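Local coordinates for DUF5624 domain-containing protein (Legionella pneumophila subsp. pneumophila, PDB 4JX2), which is of unknown function but is probably secreted, and combines alpha helices with a five-stranded mixed beta sheet in a two-chain assembly, at residues G52-N55 with I56-L60; M141-L144 with L145-I148; Y318-Y321 with N322-W326; F390-A393 with G394-E398. All coordinates share one frame; numbering follows the deposited sequence.

Contact 1: residues G52-N55 with I56-L60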
ATOM      1  N   GLY A  52      16.198  -3.606  31.993  1.00 50.46           N
ATOM      2  CA  GLY A  52      16.348  -4.907  32.638  1.00 49.42           C
ATOM      3  C   GLY A  52      15.158  -5.841  32.554  1.00 50.67           C
ATOM      4  O   GLY A  52      15.284  -7.023  32.889  1.00 49.61           O
ATOM      5  N   LYS A  53      13.998  -5.331  32.106  1.00 45.82           N
ATOM      6  CA  LYS A  53      12.795  -6.143  32.024  1.00 44.23           C
ATOM      7  C   LYS A  53      12.784  -7.105  30.862  1.00 50.45           C
ATOM      8  O   LYS A  53      13.209  -6.757  29.758  1.00 53.21           O
ATOM      9  CB  LYS A  53      11.520  -5.286  31.936  1.00 45.17           C
ATOM     10  CG  LYS A  53      10.375  -6.009  32.649  1.00 40.60           C
ATOM     11  CD  LYS A  53       9.016  -5.572  32.274  1.00 37.49           C
ATOM     12  CE  LYS A  53       8.050  -6.710  32.520  1.00 38.75           C
ATOM     13  NZ  LYS A  53       7.809  -6.996  33.949  1.00 29.55           N
ATOM     14  N   ILE A  54      12.241  -8.306  31.112  1.00 45.79           N
ATOM     15  CA  ILE A  54      11.986  -9.318  30.102  1.00 46.27           C
ATOM     16  C   ILE A  54      10.476  -9.548  30.149  1.00 48.77           C
ATOM     17  O   ILE A  54       9.965 -10.096  31.120  1.00 47.68           O
ATOM     18  CB  ILE A  54      12.840 -10.608  30.218  1.00 50.77           C
ATOM     19  CG1 ILE A  54      14.319 -10.304  29.912  1.00 53.72           C
ATOM     20  CG2 ILE A  54      12.330 -11.677  29.240  1.00 51.84           C
ATOM     21  CD1 ILE A  54      15.152 -10.159  31.068  1.00 62.48           C
ATOM     22  N   ASN A  55       9.758  -9.035  29.138  1.00 44.85           N
ATOM     23  CA  ASN A  55       8.307  -9.143  29.093  1.00 42.04           C
ATOM     24  C   ASN A  55       7.877 -10.504  28.491  1.00 44.24           C
ATOM     25  O   ASN A  55       8.729 -11.322  28.104  1.00 44.45           O
ATOM     26  CB  ASN A  55       7.677  -7.937  28.358  1.00 36.45           C
ATOM     27  CG  ASN A  55       7.942  -7.814  26.890  1.00 62.89           C
ATOM     28  OD1 ASN A  55       8.227  -8.782  26.172  1.00 57.49           O
ATOM     29  ND2 ASN A  55       7.750  -6.611  26.392  1.00 60.59           N
ATOM     30  N   ILE A  56       6.549 -10.737  28.430  1.00 37.76           N
ATOM     31  CA  ILE A  56       5.987 -12.002  27.969  1.00 36.95           C
ATOM     32  C   ILE A  56       6.316 -12.237  26.449  1.00 43.33           C
ATOM     33  O   ILE A  56       6.714 -13.357  26.088  1.00 42.24           O
ATOM     34  CB  ILE A  56       4.488 -12.083  28.356  1.00 37.19           C
ATOM     35  CG1 ILE A  56       4.378 -12.333  29.891  1.00 36.51           C
ATOM     36  CG2 ILE A  56       3.766 -13.180  27.584  1.00 36.62           C
ATOM     37  CD1 ILE A  56       3.083 -11.929  30.580  1.00 39.21           C
ATOM     38  N   SER A  57       6.252 -11.174  25.603  1.00 42.01           N
ATOM     39  CA  SER A  57       6.597 -11.264  24.174  1.00 43.64           C
ATOM     40  C   SER A  57       8.045 -11.742  23.981  1.00 48.66           C
ATOM     41  O   SER A  57       8.281 -12.655  23.189  1.00 50.91           O
ATOM     42  CB  SER A  57       6.394  -9.927  23.474  1.00 47.58           C
ATOM     43  OG  SER A  57       5.044  -9.506  23.579  1.00 60.04           O
ATOM     44  N   GLN A  58       8.990 -11.182  24.761  1.00 43.34           N
ATOM     45  CA  GLN A  58      10.413 -11.539  24.738  1.00 44.50           C
ATOM     46  C   GLN A  58      10.646 -12.996  25.175  1.00 48.72           C
ATOM     47  O   GLN A  58      11.435 -13.698  24.545  1.00 50.43           O
ATOM     48  CB  GLN A  58      11.220 -10.584  25.614  1.00 44.64           C
ATOM     49  CG  GLN A  58      11.350  -9.204  24.989  1.00 48.37           C
ATOM     50  CD  GLN A  58      11.979  -8.197  25.907  1.00 62.07           C
ATOM     51  OE1 GLN A  58      11.626  -8.071  27.087  1.00 57.05           O
ATOM     52  NE2 GLN A  58      12.895  -7.424  25.356  1.00 49.20           N
ATOM     53  N   THR A  59       9.940 -13.453  26.221  1.00 43.70           N
ATOM     54  CA  THR A  59      10.014 -14.835  26.698  1.00 43.92           C
ATOM     55  C   THR A  59       9.535 -15.775  25.588  1.00 50.20           C
ATOM     56  O   THR A  59      10.213 -16.770  25.320  1.00 53.43           O
ATOM     57  CB  THR A  59       9.214 -14.995  27.986  1.00 44.63           C
ATOM     58  OG1 THR A  59       9.708 -14.040  28.922  1.00 43.97           O
ATOM     59  CG2 THR A  59       9.291 -16.407  28.560  1.00 41.73           C
ATOM     60  N   LEU A  60       8.397 -15.449  24.924  1.00 45.16           N
ATOM     61  CA  LEU A  60       7.890 -16.257  23.808  1.00 47.00           C
ATOM     62  C   LEU A  60       8.939 -16.356  22.722  1.00 54.95           C
ATOM     63  O   LEU A  60       9.234 -17.454  22.256  1.00 57.66           O
ATOM     64  CB  LEU A  60       6.582 -15.701  23.217  1.00 45.41           C
ATOM     65  CG  LEU A  60       6.044 -16.463  22.001  1.00 51.44           C
ATOM     66  CD1 LEU A  60       5.593 -17.844  22.388  1.00 51.95           C
ATOM     67  CD2 LEU A  60       4.920 -15.720  21.341  1.00 52.77           C
TER
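Asn55 O is gripped twice by one residue, receiving Thr59 N at 3.1 Å and Thr59 OG1 at 3.0 Å. The backbone donor is slightly tilted from the carbonyl plane, whereas the hydroxyl stands well above it. This carbonyl belongs to the N-cap residue of helix 56-66, and Asn55 and Gln58 form a capping box, each side chain bonding to the other's backbone amide. Asn55 OD1 accepts from Gln58 N at 2.9 Å with a nearly straight N-H (163°), the donor lying almost on the extension of the side-chain carbonyl. The amide reaches this spot because Asn55 CG sits between its own backbone N and carbonyl carbon (chi1 67°), which folds OD1 back over the first turn. In return, Gln58 extends beyond CG, and its OE1 takes Asn55 N at 2.9 Å, in the carbonyl plane and on a lone pair. The two side chains cross at about a right angle, their amide planes 54° apart. Asn55 ND2 bonds to Asp44 OD1, so both ends of the buried amide are occupied and its rotation is fixed. Before the cap, the loop is held by a salt bridge from Lys53 NZ to Asp40, and Ile54 O bonds to Gln140 NE2 of the second subunit, placing the start of this helix at the dimer interface. Ile54 lies across the capped turn, its CG2 meeting Thr59 OG1 at 3.5 Å and Gln58 CB at 3.9 Å.

Contact 2: residues M141-L144 with L145-I148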
HETATM    1  N   MSE A 141       2.947  20.783 -28.682  1.00 37.88           N
HETATM    2  CA  MSE A 141       2.709  19.874 -29.801  1.00 36.05           C
HETATM    3  C   MSE A 141       3.710  20.118 -30.932  1.00 40.99           C
HETATM    4  O   MSE A 141       4.227  19.144 -31.496  1.00 41.13           O
HETATM    5  CB  MSE A 141       1.282  19.963 -30.341  1.00 37.93           C
HETATM    6  CG  MSE A 141       0.932  18.743 -31.188  1.00 43.21           C
HETATM    7 SE   MSE A 141      -0.740  18.857 -32.125  0.75 49.90          SE
HETATM    8  CE  MSE A 141      -1.831  18.055 -30.847  1.00 44.79           C
ATOM      9  N   GLU A 142       4.013  21.402 -31.241  1.00 36.46           N
ATOM     10  CA  GLU A 142       4.986  21.742 -32.280  1.00 35.62           C
ATOM     11  C   GLU A 142       6.351  21.069 -31.970  1.00 38.83           C
ATOM     12  O   GLU A 142       6.981  20.490 -32.860  1.00 38.70           O
ATOM     13  CB  GLU A 142       5.130  23.258 -32.391  1.00 37.82           C
ATOM     14  CG  GLU A 142       6.078  23.714 -33.499  1.00 50.56           C
ATOM     15  CD  GLU A 142       7.585  23.594 -33.288  1.00 68.78           C
ATOM     16  OE1 GLU A 142       8.064  23.726 -32.134  1.00 69.20           O
ATOM     17  OE2 GLU A 142       8.290  23.375 -34.301  1.00 47.46           O
ATOM     18  N   ASN A 143       6.786  21.147 -30.701  1.00 33.61           N
ATOM     19  CA  ASN A 143       8.038  20.583 -30.237  1.00 32.19           C
ATOM     20  C   ASN A 143       7.979  19.061 -30.247  1.00 36.25           C
ATOM     21  O   ASN A 143       8.942  18.426 -30.687  1.00 36.57           O
ATOM     22  CB  ASN A 143       8.361  21.105 -28.857  1.00 27.77           C
ATOM     23  CG  ASN A 143       9.639  20.550 -28.346  1.00 42.59           C
ATOM     24  OD1 ASN A 143      10.738  20.978 -28.757  1.00 36.94           O
ATOM     25  ND2 ASN A 143       9.503  19.538 -27.491  1.00 31.23           N
ATOM     26  N   LEU A 144       6.844  18.481 -29.787  1.00 32.02           N
ATOM     27  CA  LEU A 144       6.610  17.045 -29.798  1.00 30.76           C
ATOM     28  C   LEU A 144       6.732  16.514 -31.243  1.00 38.50           C
ATOM     29  O   LEU A 144       7.448  15.533 -31.462  1.00 40.22           O
ATOM     30  CB  LEU A 144       5.242  16.705 -29.189  1.00 29.57           C
ATOM     31  CG  LEU A 144       4.956  15.209 -28.984  1.00 32.86           C
ATOM     32  CD1 LEU A 144       5.987  14.555 -28.073  1.00 32.27           C
ATOM     33  CD2 LEU A 144       3.581  14.997 -28.402  1.00 33.51           C
ATOM     34  N   LEU A 145       6.093  17.200 -32.228  1.00 34.46           N
ATOM     35  CA  LEU A 145       6.143  16.843 -33.643  1.00 34.08           C
ATOM     36  C   LEU A 145       7.604  16.929 -34.174  1.00 38.31           C
ATOM     37  O   LEU A 145       8.072  16.008 -34.855  1.00 37.90           O
ATOM     38  CB  LEU A 145       5.181  17.748 -34.433  1.00 35.08           C
ATOM     39  CG  LEU A 145       5.281  17.792 -35.967  1.00 41.38           C
ATOM     40  CD1 LEU A 145       5.252  16.417 -36.581  1.00 40.61           C
ATOM     41  CD2 LEU A 145       4.149  18.587 -36.537  1.00 45.37           C
ATOM     42  N   LYS A 146       8.317  18.009 -33.832  1.00 34.29           N
ATOM     43  CA  LYS A 146       9.720  18.198 -34.198  1.00 33.98           C
ATOM     44  C   LYS A 146      10.573  17.006 -33.701  1.00 38.93           C
ATOM     45  O   LYS A 146      11.333  16.426 -34.472  1.00 38.50           O
ATOM     46  CB  LYS A 146      10.228  19.525 -33.607  1.00 34.43           C
ATOM     47  CG  LYS A 146      11.718  19.751 -33.768  1.00 38.33           C
ATOM     48  CD  LYS A 146      12.193  21.079 -33.170  1.00 34.93           C
ATOM     49  CE  LYS A 146      12.396  21.033 -31.671  1.00 35.04           C
ATOM     50  NZ  LYS A 146      12.942  22.311 -31.156  1.00 46.69           N
ATOM     51  N   ASP A 147      10.407  16.625 -32.433  1.00 36.10           N
ATOM     52  CA  ASP A 147      11.196  15.562 -31.810  1.00 36.48           C
ATOM     53  C   ASP A 147      10.846  14.156 -32.369  1.00 40.98           C
ATOM     54  O   ASP A 147      11.741  13.305 -32.450  1.00 40.84           O
ATOM     55  CB  ASP A 147      11.087  15.640 -30.269  1.00 37.79           C
ATOM     56  CG  ASP A 147      11.764  16.884 -29.667  1.00 47.44           C
ATOM     57  OD1 ASP A 147      12.727  17.417 -30.294  1.00 46.82           O
ATOM     58  OD2 ASP A 147      11.370  17.298 -28.562  1.00 53.21           O
ATOM     59  N   ILE A 148       9.586  13.945 -32.827  1.00 37.45           N
ATOM     60  CA  ILE A 148       9.142  12.693 -33.469  1.00 37.47           C
ATOM     61  C   ILE A 148       9.782  12.571 -34.873  1.00 42.78           C
ATOM     62  O   ILE A 148      10.127  11.468 -35.300  1.00 42.92           O
ATOM     63  CB  ILE A 148       7.593  12.605 -33.522  1.00 40.08           C
ATOM     64  CG1 ILE A 148       7.039  12.263 -32.136  1.00 39.02           C
ATOM     65  CG2 ILE A 148       7.095  11.590 -34.572  1.00 40.39           C
ATOM     66  CD1 ILE A 148       5.687  12.710 -31.911  1.00 39.85           C
TER
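Two successive turns in the middle of helix 136-155, within the DUF5624 region, make this contact, in which Asn143 meets Lys146 and Asp147 on one side and Leu144 meets Ile148 on another. The backbone follows the regular i to i+4 pattern, from Leu145 N to Met141 O at 2.8 Å through to Ile148 N to Leu144 O at 3.0 Å. On the polar side, Asn143 projects its amide between two residues of the following turn. Its ND2 comes within 3.1 Å of Asp147 OD2, with the amide and carboxylate planes almost perpendicular at 88°. Its OD1 faces the end of Lys146, 3.4 Å from CE; the lysine chain, straight through chi2, bends at chi3 (81°) and so swings its end alongside the amide. On the apolar side, Ile148 CD1 reaches back along the helix, lying 3.4 Å from Leu144 O and 3.9 Å from Leu144 CG. The polar side also faces the second subunit, where Asp40 receives a weak hydrogen bond from Asn143 ND2 and has its carboxylate close to that of Asp147. The closeness of the two acids is probably eased by Lys53 of the second subunit, which forms a salt bridge with Asp40. Leu144 and Ile148 pack on helices 119-131 and 175-197 of the same chain, meeting Leu126 and Ile119 on the first and Met193 on the second, while Leu37 of the second subunit also packs against both.

Contact 3: residues Y318-Y321 with N322-W326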
ATOM      1  N   TYR A 318      21.907  -4.825   6.868  1.00 45.81           N
ATOM      2  CA  TYR A 318      21.478  -6.189   6.590  1.00 45.72           C
ATOM      3  C   TYR A 318      20.396  -6.604   7.614  1.00 49.60           C
ATOM      4  O   TYR A 318      19.324  -7.070   7.209  1.00 48.07           O
ATOM      5  CB  TYR A 318      22.664  -7.178   6.591  1.00 48.26           C
ATOM      6  CG  TYR A 318      22.255  -8.623   6.366  1.00 49.52           C
ATOM      7  CD1 TYR A 318      22.031  -9.115   5.081  1.00 51.10           C
ATOM      8  CD2 TYR A 318      22.091  -9.496   7.437  1.00 50.46           C
ATOM      9  CE1 TYR A 318      21.651 -10.442   4.869  1.00 52.27           C
ATOM     10  CE2 TYR A 318      21.703 -10.823   7.239  1.00 51.65           C
ATOM     11  CZ  TYR A 318      21.486 -11.294   5.953  1.00 60.37           C
ATOM     12  OH  TYR A 318      21.105 -12.605   5.756  1.00 61.58           O
ATOM     13  N   ASN A 319      20.665  -6.392   8.926  1.00 46.08           N
ATOM     14  CA  ASN A 319      19.720  -6.732   9.993  1.00 45.86           C
ATOM     15  C   ASN A 319      18.412  -5.967   9.799  1.00 47.58           C
ATOM     16  O   ASN A 319      17.342  -6.493  10.118  1.00 46.51           O
ATOM     17  CB  ASN A 319      20.324  -6.474  11.394  1.00 48.81           C
ATOM     18  CG  ASN A 319      21.502  -7.375  11.742  1.00 74.99           C
ATOM     19  OD1 ASN A 319      21.749  -8.419  11.118  1.00 70.39           O
ATOM     20  ND2 ASN A 319      22.277  -6.986  12.741  1.00 67.11           N
ATOM     21  N   TYR A 320      18.498  -4.750   9.222  1.00 42.13           N
ATOM     22  CA  TYR A 320      17.325  -3.935   8.955  1.00 40.66           C
ATOM     23  C   TYR A 320      16.392  -4.633   7.952  1.00 45.24           C
ATOM     24  O   TYR A 320      15.226  -4.836   8.262  1.00 45.61           O
ATOM     25  CB  TYR A 320      17.697  -2.512   8.470  1.00 40.37           C
ATOM     26  CG  TYR A 320      16.477  -1.705   8.091  1.00 40.65           C
ATOM     27  CD1 TYR A 320      15.585  -1.252   9.065  1.00 41.91           C
ATOM     28  CD2 TYR A 320      16.148  -1.490   6.756  1.00 40.81           C
ATOM     29  CE1 TYR A 320      14.422  -0.565   8.717  1.00 39.75           C
ATOM     30  CE2 TYR A 320      14.996  -0.790   6.398  1.00 40.77           C
ATOM     31  CZ  TYR A 320      14.135  -0.334   7.381  1.00 47.58           C
ATOM     32  OH  TYR A 320      12.980   0.313   7.022  1.00 48.57           O
ATOM     33  N   TYR A 321      16.894  -4.994   6.774  1.00 41.16           N
ATOM     34  CA  TYR A 321      16.064  -5.607   5.738  1.00 39.63           C
ATOM     35  C   TYR A 321      15.646  -7.041   6.092  1.00 44.82           C
ATOM     36  O   TYR A 321      14.481  -7.402   5.917  1.00 44.28           O
ATOM     37  CB  TYR A 321      16.787  -5.568   4.365  1.00 38.49           C
ATOM     38  CG  TYR A 321      16.860  -4.173   3.790  1.00 37.69           C
ATOM     39  CD1 TYR A 321      15.700  -3.463   3.476  1.00 37.75           C
ATOM     40  CD2 TYR A 321      18.083  -3.543   3.593  1.00 38.91           C
ATOM     41  CE1 TYR A 321      15.761  -2.163   2.982  1.00 36.70           C
ATOM     42  CE2 TYR A 321      18.156  -2.252   3.070  1.00 39.15           C
ATOM     43  CZ  TYR A 321      16.991  -1.567   2.764  1.00 43.66           C
ATOM     44  OH  TYR A 321      17.061  -0.297   2.245  1.00 43.50           O
ATOM     45  N   ASN A 322      16.585  -7.828   6.600  1.00 41.83           N
ATOM     46  CA  ASN A 322      16.400  -9.228   6.918  1.00 42.02           C
ATOM     47  C   ASN A 322      15.483  -9.433   8.127  1.00 48.89           C
ATOM     48  O   ASN A 322      14.567 -10.250   8.042  1.00 49.19           O
ATOM     49  CB  ASN A 322      17.775  -9.871   7.156  1.00 40.93           C
ATOM     50  CG  ASN A 322      17.767 -11.342   7.431  1.00 58.04           C
ATOM     51  OD1 ASN A 322      17.252 -12.142   6.656  1.00 49.78           O
ATOM     52  ND2 ASN A 322      18.388 -11.734   8.531  1.00 54.65           N
ATOM     53  N   ASN A 323      15.733  -8.716   9.249  1.00 46.78           N
ATOM     54  CA  ASN A 323      14.988  -8.900  10.495  1.00 46.59           C
ATOM     55  C   ASN A 323      13.914  -7.832  10.751  1.00 48.73           C
ATOM     56  O   ASN A 323      12.776  -8.195  11.032  1.00 47.96           O
ATOM     57  CB  ASN A 323      15.946  -8.956  11.684  1.00 49.88           C
ATOM     58  CG  ASN A 323      16.982 -10.054  11.612  1.00 75.77           C
ATOM     59  OD1 ASN A 323      18.179  -9.800  11.470  1.00 77.87           O
ATOM     60  ND2 ASN A 323      16.550 -11.299  11.719  1.00 63.91           N
ATOM     61  N   THR A 324      14.265  -6.534  10.683  1.00 44.47           N
ATOM     62  CA  THR A 324      13.338  -5.443  10.980  1.00 43.00           C
ATOM     63  C   THR A 324      12.234  -5.401   9.956  1.00 46.91           C
ATOM     64  O   THR A 324      11.072  -5.200  10.334  1.00 48.95           O
ATOM     65  CB  THR A 324      14.078  -4.102  11.076  1.00 47.18           C
ATOM     66  OG1 THR A 324      15.250  -4.260  11.882  1.00 52.00           O
ATOM     67  CG2 THR A 324      13.203  -2.972  11.621  1.00 38.70           C
ATOM     68  N   VAL A 325      12.572  -5.582   8.671  1.00 41.07           N
ATOM     69  CA  VAL A 325      11.569  -5.535   7.612  1.00 38.94           C
ATOM     70  C   VAL A 325      10.973  -6.933   7.388  1.00 42.32           C
ATOM     71  O   VAL A 325       9.889  -7.196   7.898  1.00 42.20           O
ATOM     72  CB  VAL A 325      12.074  -4.884   6.299  1.00 41.10           C
ATOM     73  CG1 VAL A 325      10.952  -4.791   5.280  1.00 38.85           C
ATOM     74  CG2 VAL A 325      12.628  -3.492   6.572  1.00 41.30           C
ATOM     75  N   TRP A 326      11.693  -7.833   6.701  1.00 38.41           N
ATOM     76  CA  TRP A 326      11.200  -9.157   6.329  1.00 37.63           C
ATOM     77  C   TRP A 326      10.785 -10.022   7.536  1.00 42.36           C
ATOM     78  O   TRP A 326       9.649 -10.510   7.560  1.00 40.51           O
ATOM     79  CB  TRP A 326      12.215  -9.902   5.434  1.00 36.22           C
ATOM     80  CG  TRP A 326      11.579 -11.051   4.705  1.00 36.59           C
ATOM     81  CD1 TRP A 326      10.890 -10.996   3.527  1.00 38.35           C
ATOM     82  CD2 TRP A 326      11.423 -12.389   5.197  1.00 36.80           C
ATOM     83  NE1 TRP A 326      10.348 -12.227   3.236  1.00 37.52           N
ATOM     84  CE2 TRP A 326      10.630 -13.092   4.261  1.00 39.71           C
ATOM     85  CE3 TRP A 326      11.856 -13.057   6.357  1.00 38.70           C
ATOM     86  CZ2 TRP A 326      10.292 -14.442   4.428  1.00 39.27           C
ATOM     87  CZ3 TRP A 326      11.509 -14.391   6.523  1.00 40.25           C
ATOM     88  CH2 TRP A 326      10.753 -15.073   5.559  1.00 40.13           C
TER
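Asn322 packs its side chain over Tyr318, one turn earlier in the helix. Its CB lies over one face of the ring, 4.2 Å from the centroid and displaced toward the rim, in a CH-pi contact. With CG anti to the backbone N (chi1 -177°), the amide continues along the ring toward the hydroxyl end, where ND2 comes 3.7 Å from Tyr318 CE2. Amide and ring planes are 28° apart, so the two flat groups are roughly layered. Asn322 OD1 bonds to Lys257 NZ, which fixes the outer end of this buried amide. Tyr321 and Tyr320 stand next to each other, and Tyr320 CD2 sits over the centre of the Tyr321 ring. One face of Tyr320 receives Val325 CG2, 3.8 Å from the ring centroid in a second CH-pi contact, while Thr324 CB approaches CD1 of the same ring obliquely at 3.8 Å. The five-residue spacing from Tyr320 to Val325 reflects a pi-type turn at 322-326 in helix 315-339. Asn319 O spans the change of register: it accepts Asn323 N at 2.9 Å from above its carbonyl plane and Thr324 N at 3.1 Å within that plane. Beyond it the bonds are i to i+5, with Val325 N reaching Tyr320 O at 2.8 Å and Trp326 N reaching Tyr321 O at 2.9 Å. The hydroxyls of Tyr320 and Tyr321 both bond to the backbone of Ala303, and the Tyr321 ring rests on Leu79, Leu81 and Ile83 of strand 79-84.

Contact 4: residues F390-A393 with G394-E398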
ATOM      1  N   PHE A 390       1.693  -8.599 -16.314  1.00 30.60           N
ATOM      2  CA  PHE A 390       1.075  -9.861 -15.880  1.00 29.39           C
ATOM      3  C   PHE A 390       1.029 -10.869 -17.023  1.00 36.43           C
ATOM      4  O   PHE A 390       1.331 -12.043 -16.795  1.00 40.27           O
ATOM      5  CB  PHE A 390      -0.326  -9.645 -15.284  1.00 29.48           C
ATOM      6  CG  PHE A 390      -0.299  -8.978 -13.928  1.00 28.85           C
ATOM      7  CD1 PHE A 390      -0.286  -7.591 -13.814  1.00 29.96           C
ATOM      8  CD2 PHE A 390      -0.296  -9.735 -12.762  1.00 28.92           C
ATOM      9  CE1 PHE A 390      -0.225  -6.972 -12.563  1.00 29.37           C
ATOM     10  CE2 PHE A 390      -0.269  -9.111 -11.504  1.00 30.65           C
ATOM     11  CZ  PHE A 390      -0.206  -7.736 -11.418  1.00 28.25           C
ATOM     12  N   TRP A 391       0.698 -10.421 -18.251  1.00 31.89           N
ATOM     13  CA  TRP A 391       0.656 -11.296 -19.438  1.00 31.62           C
ATOM     14  C   TRP A 391       2.061 -11.787 -19.852  1.00 34.42           C
ATOM     15  O   TRP A 391       2.244 -12.993 -20.051  1.00 36.45           O
ATOM     16  CB  TRP A 391      -0.031 -10.612 -20.643  1.00 29.78           C
ATOM     17  CG  TRP A 391      -0.350 -11.602 -21.717  1.00 30.98           C
ATOM     18  CD1 TRP A 391      -1.439 -12.432 -21.774  1.00 34.13           C
ATOM     19  CD2 TRP A 391       0.510 -11.993 -22.800  1.00 30.92           C
ATOM     20  NE1 TRP A 391      -1.322 -13.293 -22.841  1.00 34.26           N
ATOM     21  CE2 TRP A 391      -0.147 -13.032 -23.503  1.00 35.38           C
ATOM     22  CE3 TRP A 391       1.765 -11.555 -23.257  1.00 31.53           C
ATOM     23  CZ2 TRP A 391       0.399 -13.620 -24.656  1.00 34.61           C
ATOM     24  CZ3 TRP A 391       2.313 -12.155 -24.380  1.00 33.45           C
ATOM     25  CH2 TRP A 391       1.622 -13.160 -25.079  1.00 34.46           C
HETATM   26  N   MSE A 392       3.034 -10.859 -20.028  1.00 27.63           N
HETATM   27  CA  MSE A 392       4.384 -11.218 -20.456  1.00 26.50           C
HETATM   28  C   MSE A 392       5.093 -12.121 -19.414  1.00 33.70           C
HETATM   29  O   MSE A 392       5.819 -13.012 -19.830  1.00 36.31           O
HETATM   30  CB  MSE A 392       5.216  -9.976 -20.819  1.00 27.43           C
HETATM   31  CG  MSE A 392       6.591 -10.308 -21.449  1.00 34.12           C
HETATM   32 SE   MSE A 392       6.536 -11.442 -23.058  0.75 41.83          SE
HETATM   33  CE  MSE A 392       6.153 -10.106 -24.436  1.00 38.47           C
ATOM     34  N   ALA A 393       4.858 -11.947 -18.096  1.00 30.49           N
ATOM     35  CA  ALA A 393       5.470 -12.832 -17.096  1.00 31.12           C
ATOM     36  C   ALA A 393       4.959 -14.265 -17.280  1.00 36.39           C
ATOM     37  O   ALA A 393       5.757 -15.192 -17.296  1.00 38.95           O
ATOM     38  CB  ALA A 393       5.174 -12.339 -15.692  1.00 31.47           C
ATOM     39  N   GLY A 394       3.653 -14.415 -17.508  1.00 31.42           N
ATOM     40  CA  GLY A 394       3.009 -15.702 -17.726  1.00 31.33           C
ATOM     41  C   GLY A 394       3.418 -16.387 -19.009  1.00 36.79           C
ATOM     42  O   GLY A 394       3.671 -17.601 -19.001  1.00 37.78           O
ATOM     43  N   GLU A 395       3.483 -15.617 -20.123  1.00 33.66           N
ATOM     44  CA  GLU A 395       3.900 -16.130 -21.440  1.00 34.75           C
ATOM     45  C   GLU A 395       5.332 -16.629 -21.389  1.00 36.82           C
ATOM     46  O   GLU A 395       5.605 -17.740 -21.851  1.00 37.67           O
ATOM     47  CB  GLU A 395       3.737 -15.046 -22.532  1.00 36.45           C
ATOM     48  CG  GLU A 395       4.182 -15.464 -23.937  1.00 41.67           C
ATOM     49  CD  GLU A 395       3.269 -16.385 -24.715  1.00 45.64           C
ATOM     50  OE1 GLU A 395       2.284 -16.878 -24.126  1.00 44.01           O
ATOM     51  OE2 GLU A 395       3.539 -16.616 -25.917  1.00 36.59           O
ATOM     52  N   LEU A 396       6.237 -15.832 -20.798  1.00 32.81           N
ATOM     53  CA  LEU A 396       7.649 -16.214 -20.646  1.00 33.67           C
ATOM     54  C   LEU A 396       7.782 -17.493 -19.816  1.00 37.82           C
ATOM     55  O   LEU A 396       8.493 -18.406 -20.232  1.00 39.14           O
ATOM     56  CB  LEU A 396       8.473 -15.074 -20.025  1.00 32.74           C
ATOM     57  CG  LEU A 396       8.877 -13.938 -20.993  1.00 34.60           C
ATOM     58  CD1 LEU A 396       9.464 -12.767 -20.216  1.00 33.25           C
ATOM     59  CD2 LEU A 396       9.838 -14.430 -22.101  1.00 31.46           C
ATOM     60  N   ALA A 397       7.045 -17.573 -18.684  1.00 31.65           N
ATOM     61  CA  ALA A 397       7.020 -18.732 -17.794  1.00 30.88           C
ATOM     62  C   ALA A 397       6.552 -19.989 -18.545  1.00 36.97           C
ATOM     63  O   ALA A 397       7.229 -21.018 -18.471  1.00 38.82           O
ATOM     64  CB  ALA A 397       6.123 -18.448 -16.601  1.00 30.15           C
ATOM     65  N   GLU A 398       5.439 -19.892 -19.316  1.00 33.01           N
ATOM     66  CA  GLU A 398       4.917 -21.006 -20.111  1.00 34.44           C
ATOM     67  C   GLU A 398       5.962 -21.551 -21.102  1.00 38.51           C
ATOM     68  O   GLU A 398       6.091 -22.764 -21.235  1.00 39.03           O
ATOM     69  CB  GLU A 398       3.665 -20.579 -20.876  1.00 36.01           C
ATOM     70  CG  GLU A 398       2.921 -21.714 -21.567  1.00 45.76           C
ATOM     71  CD  GLU A 398       1.918 -22.460 -20.711  1.00 81.85           C
ATOM     72  OE1 GLU A 398       1.832 -22.194 -19.489  1.00 92.58           O
ATOM     73  OE2 GLU A 398       1.192 -23.306 -21.281  1.00 86.23           O
TER
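This is buried packing between consecutive turns of helix 386-398, whose sides lie against helices 223-247 and 279-286. Glu395 runs alongside the Trp391 indole, both side chains pointing the same way. Its CB sits over one face of the six-membered ring, 3.9 Å from the centroid in a CH-pi contact, and its CG follows at 3.6 Å from Trp391 CH2. A bend at chi2 (76°) keeps the rest of the chain on the ring, so the carboxylate lies only 19° from the indole plane. That acid is held by Ser407 N, which bonds to OE2, while Tyr358 gives OE1 a weak hydrogen bond and sets its ring edge-to-face with Trp391. On another side of the helix Met392, a selenomethionine, crosses Leu396, with CG 4.0 Å from Leu396 CD1; both side chains face helix 223-247. The backbone bond of Gly394 N to Phe390 O is weak at 3.4 Å, but Glu395 N to Trp391 O closes to 2.9 Å. Trp391 and Glu395 thus stand one turn apart on the same side of helix 386-398, within the i to i+4 backbone bonding of an alpha helix.

How the contacts relate
The four contacts come in series along the chain, each within a different helical region: the start of helix 56-66, then helices 136-155, 315-339 and 386-398. Within one chain none touches another. Contacts 1 and 2 lie on opposite sides of the chain's centre, their centres about 66 Å apart, yet contact 1 of one subunit meets contact 2 of the other, where Lys53 packs on Asn143. Contact 3, whose centre is about 21 Å from that of contact 1, packs against the mixed sheet through strands 79-84 and 257-262. Contact 4 is the nearest to the chain's centre, about 14 Å away, and touches no other subunit. The elongated chain thus joins its partner through distant parts.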